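Local coordinates for secreted protein (Streptomyces lividans TK24, PDB 5LXZ) that probably acts as a secreted copper-radical oxidase of the galactose oxidase-like AA5 family, working at a mononuclear copper site, at residues R246-L251 with A316-D321; L260-L265 with G328-E333; P296-L301 with H548-D553. The protein carries 1 engineered substitution. One frame throughout, in Å; residues are numbered along the deposited sequence.

Two of these contacts illustrate how a Kelch propeller and its Early set domain can converge on one metal site, the third lying between blades. Interactions 1 and 3 lie about 9 Å apart between centres and share the copper ion and a water bound to it, Tyr248 from interaction 1 and His548 from interaction 3. They are also tied by Thr250 OG1 to Pro299 O at 2.8 Å and Thr297 OG1 to Gly317 O at 2.8 Å. Interaction 2, about 11 Å from either centre, is an apolar seam away from the metal. It connects with interaction 1 through Arg246 NH1 and Ser263 O, 2.9 Å apart, and with interaction 3 where Val262 CG2 meets Leu301 CD1 at 3.7 Å.

Interaction 1: residues R246-L251 with A316-D321; sequences RAYPTL and AGYGPD. Engineered in segment 246-251: Ala247 (natural residue Trp). With CU (copper (II) ion), chain B; EDO (1,2-ethanediol), chain P.
A loose apolar contact supplemented by a water bridge joins Tyr248 to Ala316 and Tyr318, where loops of two successive Kelch units meet beside a copper ion. Only 93 Å² is buried, and no direct hydrogen bond crosses. Tyr248 CE2 approaches the edge of the Tyr318 ring, near its plane, 4.3 Å from Tyr318 CE2. The methyl CB of Ala316 lies obliquely to the Tyr248 ring, 4.5 Å from its CD2. Water 1 links the two hydroxyls: it donates a long bond to Tyr248 OH at 3.3 Å and sits 2.7 Å from Tyr318 OH, in the plane of that ring. The two units belong to a beta-propeller of the galactose oxidase type, whose loops carry Tyr248, Tyr460 and His461 of the metal site. Tyr248 OH binds copper at 2.1 Å, in company with His461 and His548, and is hydrogen-bonded to Tyr460 OH of the same site. The torsion that sets CG beside the backbone N (chi1 -69°) directs the phenol toward both the metal and the 316-321 loop in this conformer, one of two modelled. On strand 250-253, Leu251 N donates to O2 of an ethanediol probably left from crystallisation, at 2.9 Å with an N-H...O angle of 164°.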
# COMPACT_ATOMS: atom_id res chain seq x y z
N ARG A 246 -9.84 -6.88 9.23
CA ARG A 246 -8.74 -6.83 8.27
C ARG A 246 -7.70 -5.83 8.70
O ARG A 246 -7.95 -4.64 8.72
CB ARG A 246 -9.22 -6.45 6.86
CG ARG A 246 -10.38 -7.28 6.31
CD ARG A 246 -10.79 -6.67 4.97
NE ARG A 246 -12.01 -7.29 4.50
CZ ARG A 246 -12.08 -8.39 3.75
NH1 ARG A 246 -11.02 -8.99 3.28
NH2 ARG A 246 -13.26 -8.92 3.42
N ALA A 247 -6.51 -6.32 9.05
CA ALA A 247 -5.30 -5.52 9.08
C ALA A 247 -4.63 -5.68 7.75
O ALA A 247 -4.33 -6.80 7.31
CB ALA A 247 -4.34 -5.96 10.19
N TYR A 248 -4.37 -4.55 7.08
CA TYR A 248 -3.67 -4.48 5.79
C TYR A 248 -4.51 -4.92 4.57
O TYR A 248 -4.03 -5.61 3.67
CB TYR A 248 -2.38 -5.30 5.78
CG TYR A 248 -1.25 -4.84 6.60
CD1 TYR A 248 -1.31 -3.73 7.43
CD2 TYR A 248 -0.05 -5.51 6.46
CE1 TYR A 248 -0.20 -3.35 8.15
CE2 TYR A 248 1.03 -5.15 7.18
CZ TYR A 248 0.96 -4.08 8.01
OH TYR A 248 2.11 -3.79 8.67
N PRO A 249 -5.78 -4.52 4.50
CA PRO A 249 -6.53 -4.79 3.29
C PRO A 249 -6.22 -3.78 2.16
O PRO A 249 -5.82 -2.63 2.43
CB PRO A 249 -7.96 -4.62 3.76
CG PRO A 249 -7.87 -3.47 4.67
CD PRO A 249 -6.55 -3.65 5.40
N THR A 250 -6.44 -4.21 0.91
CA THR A 250 -6.55 -3.23 -0.17
C THR A 250 -8.00 -2.89 -0.39
O THR A 250 -8.83 -3.79 -0.45
CB THR A 250 -5.92 -3.76 -1.45
OG1 THR A 250 -4.50 -3.67 -1.29
CG2 THR A 250 -6.29 -2.95 -2.68
N LEU A 251 -8.26 -1.59 -0.53
CA LEU A 251 -9.55 -1.08 -1.00
C LEU A 251 -9.36 -0.51 -2.38
O LEU A 251 -8.46 0.32 -2.56
CB LEU A 251 -10.03 0.01 -0.07
CG LEU A 251 -10.90 -0.44 1.12
CD1 LEU A 251 -10.30 -1.47 1.99
CD2 LEU A 251 -11.28 0.82 1.92
N ALA A 316 2.25 -6.72 0.49
CA ALA A 316 2.95 -6.49 1.76
C ALA A 316 3.21 -7.78 2.52
O ALA A 316 3.73 -7.74 3.65
CB ALA A 316 2.21 -5.48 2.62
N GLY A 317 2.88 -8.91 1.92
CA GLY A 317 3.17 -10.22 2.48
C GLY A 317 2.04 -10.86 3.25
O GLY A 317 0.88 -10.44 3.16
N TYR A 318 2.38 -11.93 3.97
CA TYR A 318 1.44 -12.82 4.66
C TYR A 318 0.74 -13.77 3.71
O TYR A 318 0.67 -13.54 2.49
CB TYR A 318 0.45 -12.10 5.57
CG TYR A 318 1.12 -11.34 6.68
CD1 TYR A 318 1.53 -12.01 7.82
CD2 TYR A 318 1.34 -9.97 6.60
CE1 TYR A 318 2.16 -11.35 8.85
CE2 TYR A 318 1.96 -9.29 7.64
CZ TYR A 318 2.39 -10.01 8.75
OH TYR A 318 3.03 -9.34 9.80
N GLY A 319 0.19 -14.83 4.27
CA GLY A 319 -0.36 -15.89 3.49
C GLY A 319 0.68 -16.78 2.87
O GLY A 319 1.90 -16.54 2.97
N PRO A 320 0.23 -17.77 2.15
CA PRO A 320 1.16 -18.76 1.58
C PRO A 320 1.93 -18.23 0.39
O PRO A 320 1.52 -17.21 -0.22
CB PRO A 320 0.25 -19.88 1.15
CG PRO A 320 -1.05 -19.24 0.93
CD PRO A 320 -1.18 -18.10 1.88
N ASP A 321 2.98 -18.93 0.01
CA ASP A 321 3.80 -18.50 -1.12
C ASP A 321 3.28 -18.97 -2.46
O ASP A 321 3.90 -18.67 -3.48
CB ASP A 321 5.25 -18.92 -0.94
CG ASP A 321 5.44 -20.39 -0.91
OD1 ASP A 321 4.51 -21.20 -1.17
OD2 ASP A 321 6.58 -20.76 -0.49
CU CU B . 2.79 -1.85 8.53
C1 EDO P . -4.18 0.28 0.46
O1 EDO P . -4.57 1.45 1.19
C2 EDO P . -4.96 0.21 -0.80
O2 EDO P . -6.30 0.51 -0.38
O HOH W 1 3.36 -6.68 9.64
O HOH W 2 2.97 -2.87 10.45

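Interaction 2: residues L260-L265 with G328-E333; sequences LSVSGL and GVWDVE
Leu260 and Trp330 face each other across the seam between two four-stranded blades of the Kelch beta-propeller. Leu260 projects from strand 259-262 and Trp330 from strand 328-330, and the contact is wholly apolar, with no hydrogen bond across it. The indole has CG anti to the backbone N (chi1 -178°), a setting that carries its six-membered ring out to the neighbouring blade. There Leu260 CD2 sits against the CZ3-CH2 bond, 3.7 Å from Trp330 CZ3, an approach oblique to the ring. Val262, two residues on along the same strand, runs alongside the indole, pointing the other way, and sets CG2 at the ring's edge, near its plane, 4.1 Å from Trp330 CZ3. Val332 covers one face of the indole from within its own segment, with CG2 3.8 Å above the plane and over the centre. Asn335 OD1 accepts the hydrogen of Trp330 NE1, which limits the turning of the indole, and the ring of Phe295 packs against it, planes at about 50°. Both Trp330 and Val332 also touch Ile309 of the adjacent strand in their own blade. The same Leu260 CD2 lies 4.0 Å from Val332 CG2.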
# COMPACT_ATOMS: atom_id res chain seq x y z
N LEU A 260 -14.09 -2.46 -3.52
CA LEU A 260 -13.74 -3.81 -3.18
C LEU A 260 -12.69 -3.81 -2.06
O LEU A 260 -11.65 -3.17 -2.21
CB LEU A 260 -13.26 -4.54 -4.41
CG LEU A 260 -12.86 -6.01 -4.24
CD1 LEU A 260 -14.04 -6.90 -4.02
CD2 LEU A 260 -12.14 -6.44 -5.49
N SER A 261 -12.92 -4.60 -1.03
CA SER A 261 -11.95 -4.81 0.05
C SER A 261 -11.45 -6.25 -0.02
O SER A 261 -12.25 -7.19 -0.05
CB SER A 261 -12.58 -4.52 1.36
OG SER A 261 -11.62 -4.74 2.36
N VAL A 262 -10.12 -6.38 -0.10
CA VAL A 262 -9.44 -7.64 -0.32
C VAL A 262 -8.37 -7.86 0.71
O VAL A 262 -7.54 -6.98 1.00
CB VAL A 262 -8.81 -7.67 -1.72
CG1 VAL A 262 -8.13 -8.97 -2.04
CG2 VAL A 262 -9.90 -7.41 -2.75
N SER A 263 -8.36 -9.09 1.20
CA SER A 263 -7.27 -9.60 2.04
C SER A 263 -7.24 -8.93 3.40
O SER A 263 -8.25 -8.43 3.89
CB SER A 263 -5.93 -9.57 1.29
OG SER A 263 -4.97 -10.40 1.99
N GLY A 264 -6.09 -8.99 4.06
CA GLY A 264 -5.90 -8.55 5.41
C GLY A 264 -5.75 -9.71 6.39
O GLY A 264 -5.98 -10.86 6.05
N LEU A 265 -5.27 -9.39 7.56
CA LEU A 265 -5.20 -10.34 8.67
C LEU A 265 -6.44 -10.18 9.51
O LEU A 265 -6.85 -9.07 9.85
CB LEU A 265 -3.96 -10.09 9.51
CG LEU A 265 -2.64 -10.15 8.74
CD1 LEU A 265 -1.50 -9.83 9.72
CD2 LEU A 265 -2.45 -11.51 8.14
N GLY A 328 -1.75 -10.99 -12.49
CA GLY A 328 -2.78 -11.41 -13.41
C GLY A 328 -3.96 -10.47 -13.44
O GLY A 328 -4.02 -9.49 -12.75
N VAL A 329 -4.92 -10.86 -14.27
CA VAL A 329 -6.14 -10.10 -14.50
C VAL A 329 -7.30 -10.86 -13.89
O VAL A 329 -7.56 -12.04 -14.21
CB VAL A 329 -6.37 -9.94 -16.00
CG1 VAL A 329 -7.70 -9.30 -16.30
CG2 VAL A 329 -5.26 -9.09 -16.62
N TRP A 330 -8.01 -10.17 -12.99
CA TRP A 330 -9.08 -10.75 -12.22
C TRP A 330 -10.41 -10.16 -12.65
O TRP A 330 -10.63 -8.95 -12.50
CB TRP A 330 -8.82 -10.46 -10.74
CG TRP A 330 -9.78 -10.99 -9.75
CD1 TRP A 330 -10.62 -12.05 -9.87
CD2 TRP A 330 -10.00 -10.46 -8.43
NE1 TRP A 330 -11.36 -12.20 -8.73
CE2 TRP A 330 -10.97 -11.26 -7.82
CE3 TRP A 330 -9.41 -9.42 -7.70
CZ2 TRP A 330 -11.39 -11.03 -6.54
CZ3 TRP A 330 -9.84 -9.18 -6.44
CH2 TRP A 330 -10.82 -9.99 -5.84
N ASP A 331 -11.31 -10.99 -13.15
CA ASP A 331 -12.69 -10.55 -13.39
C ASP A 331 -13.40 -10.79 -12.07
O ASP A 331 -13.66 -11.93 -11.68
CB ASP A 331 -13.29 -11.39 -14.49
CG ASP A 331 -14.70 -10.97 -14.85
OD1 ASP A 331 -15.44 -10.53 -13.95
OD2 ASP A 331 -15.05 -11.02 -16.04
N VAL A 332 -13.69 -9.72 -11.34
CA VAL A 332 -14.25 -9.85 -10.02
C VAL A 332 -15.66 -10.43 -10.08
O VAL A 332 -16.07 -11.13 -9.17
CB VAL A 332 -14.24 -8.49 -9.30
CG1 VAL A 332 -14.86 -8.60 -7.92
CG2 VAL A 332 -12.82 -7.95 -9.18
N GLU A 333 -16.39 -10.16 -11.14
CA GLU A 333 -17.77 -10.65 -11.22
C GLU A 333 -17.86 -12.15 -11.49
O GLU A 333 -18.73 -12.81 -10.93
CB GLU A 333 -18.55 -9.84 -12.26
CG GLU A 333 -18.66 -8.37 -11.93
CD GLU A 333 -19.41 -7.60 -12.99
OE1 GLU A 333 -18.81 -7.34 -14.06
OE2 GLU A 333 -20.63 -7.29 -12.76

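Interaction 3: residues P296-L301 with H548-D553; sequences PTYPAL and HVTDVD. With CU (copper (II) ion), chain B.
One face of the His548 imidazole is met by Tyr298, whose CE2 lies 3.3 Å above the ring plane, displaced toward the rim. The two rings cross obliquely, with planes at 40° and centroids 4.6 Å apart. Tyr298 approaches with the CD2-CE2 side of its phenol, and its CD2 also touches His548 CB at 3.5 Å. His548 NE2 binds copper at 2.1 Å, while CD2 and CE1 stand almost equally far from the ion, which places the metal close to the bisector of the ring at NE2. Tyr298, a second-shell residue, also touches a second copper ligand: its ring is stacked with that of Tyr248, and its hydroxyl is hydrogen-bonded to Thr81 O. The contact joins a loop of the Kelch propeller to a loop of the Early set domain. As in galactose oxidase, that domain delivers a histidine to the copper site of the propeller. Residues 298-301 and 548-552 run in nearly the same direction, 18° apart. With an alanine in place of Tyr298, one face of the His548 ring would probably lose its cover, Tyr248 its stacking partner and Thr81 O its hydroxyl mate. Water 3 bridges the segments, donating to both Tyr298 O and Thr550 OG1. The Thr550 hydroxyl itself donates to His548 O at 2.8 Å, from above the carbonyl plane, tying its side chain back to the backbone of a copper ligand. At the far end Val552, with CG1 beside its backbone N (chi1 -59°), rests that methyl 3.4 Å from Leu301 O, a carbonyl that accepts a hydrogen bond from Thr252 OG1.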
# COMPACT_ATOMS: atom_id res chain seq x y z
N PRO A 296 -2.23 -12.14 -0.79
CA PRO A 296 -1.52 -11.58 0.34
C PRO A 296 -2.03 -10.19 0.69
O PRO A 296 -2.86 -9.68 -0.04
CB PRO A 296 -0.07 -11.47 -0.16
CG PRO A 296 -0.17 -11.53 -1.63
CD PRO A 296 -1.38 -12.30 -1.99
N THR A 297 -1.49 -9.59 1.73
CA THR A 297 -1.96 -8.28 2.18
C THR A 297 -1.50 -7.17 1.27
O THR A 297 -0.56 -7.31 0.50
CB THR A 297 -1.50 -7.98 3.61
OG1 THR A 297 -0.07 -7.86 3.63
CG2 THR A 297 -2.00 -9.03 4.56
N TYR A 298 -2.19 -6.04 1.33
CA TYR A 298 -2.00 -4.90 0.44
C TYR A 298 -1.70 -5.34 -0.99
O TYR A 298 -0.73 -4.84 -1.62
CB TYR A 298 -0.96 -3.91 0.97
CG TYR A 298 -1.37 -3.12 2.18
CD1 TYR A 298 -2.57 -2.45 2.22
CD2 TYR A 298 -0.54 -3.01 3.30
CE1 TYR A 298 -2.94 -1.72 3.32
CE2 TYR A 298 -0.91 -2.29 4.41
CZ TYR A 298 -2.09 -1.61 4.42
OH TYR A 298 -2.40 -0.89 5.56
N PRO A 299 -2.54 -6.20 -1.58
CA PRO A 299 -2.32 -6.53 -2.98
C PRO A 299 -2.51 -5.32 -3.85
O PRO A 299 -3.44 -4.57 -3.68
CB PRO A 299 -3.36 -7.60 -3.29
CG PRO A 299 -4.46 -7.27 -2.30
CD PRO A 299 -3.80 -6.76 -1.06
N ALA A 300 -1.61 -5.10 -4.80
CA ALA A 300 -1.73 -3.95 -5.69
C ALA A 300 -2.74 -4.24 -6.78
O ALA A 300 -2.42 -4.91 -7.76
CB ALA A 300 -0.38 -3.61 -6.27
N LEU A 301 -3.97 -3.74 -6.60
CA LEU A 301 -5.12 -4.08 -7.44
C LEU A 301 -5.63 -2.80 -8.11
O LEU A 301 -6.11 -1.90 -7.43
CB LEU A 301 -6.23 -4.67 -6.60
CG LEU A 301 -5.89 -5.95 -5.84
CD1 LEU A 301 -7.06 -6.37 -4.96
CD2 LEU A 301 -5.54 -7.09 -6.79
N HIS A 548 2.34 1.66 2.75
CA HIS A 548 2.97 0.38 2.54
C HIS A 548 3.28 0.12 1.09
O HIS A 548 3.03 -0.96 0.58
CB HIS A 548 2.12 -0.77 3.14
CG HIS A 548 1.98 -0.74 4.62
ND1 HIS A 548 1.22 0.18 5.29
CD2 HIS A 548 2.44 -1.60 5.57
CE1 HIS A 548 1.18 -0.12 6.57
NE2 HIS A 548 1.94 -1.18 6.76
N VAL A 549 3.91 1.08 0.41
CA VAL A 549 4.39 0.91 -0.93
C VAL A 549 3.26 0.67 -1.94
O VAL A 549 3.49 0.08 -3.00
CB VAL A 549 5.47 -0.22 -1.06
CG1 VAL A 549 6.44 0.14 -2.17
CG2 VAL A 549 6.26 -0.44 0.23
N THR A 550 2.06 1.14 -1.60
CA THR A 550 0.85 0.80 -2.32
C THR A 550 0.04 2.08 -2.51
O THR A 550 -0.27 2.75 -1.52
CB THR A 550 0.02 -0.24 -1.52
OG1 THR A 550 0.87 -1.35 -1.21
CG2 THR A 550 -1.18 -0.77 -2.32
N ASP A 551 -0.37 2.34 -3.73
CA ASP A 551 -1.22 3.48 -4.05
C ASP A 551 -2.05 3.12 -5.26
O ASP A 551 -1.60 3.20 -6.38
CB ASP A 551 -0.33 4.68 -4.30
CG ASP A 551 -1.06 5.94 -4.61
OD1 ASP A 551 -2.30 5.97 -4.78
OD2 ASP A 551 -0.30 6.96 -4.68
N VAL A 552 -3.28 2.69 -5.02
CA VAL A 552 -4.13 2.31 -6.13
C VAL A 552 -4.93 3.47 -6.63
O VAL A 552 -5.69 3.31 -7.58
CB VAL A 552 -5.03 1.10 -5.77
CG1 VAL A 552 -4.14 -0.09 -5.38
CG2 VAL A 552 -6.06 1.43 -4.72
N ASP A 553 -4.79 4.63 -5.99
CA ASP A 553 -5.55 5.82 -6.37
C ASP A 553 -4.87 6.58 -7.49
O ASP A 553 -5.54 7.01 -8.43
CB ASP A 553 -5.72 6.76 -5.17
CG ASP A 553 -6.82 6.31 -4.23
OD1 ASP A 553 -6.75 5.18 -3.68
OD2 ASP A 553 -7.77 7.10 -4.01
CU CU B . 2.79 -1.85 8.53
O HOH W 3 1.39 -3.47 -2.89
O HOH W 2 2.97 -2.87 10.45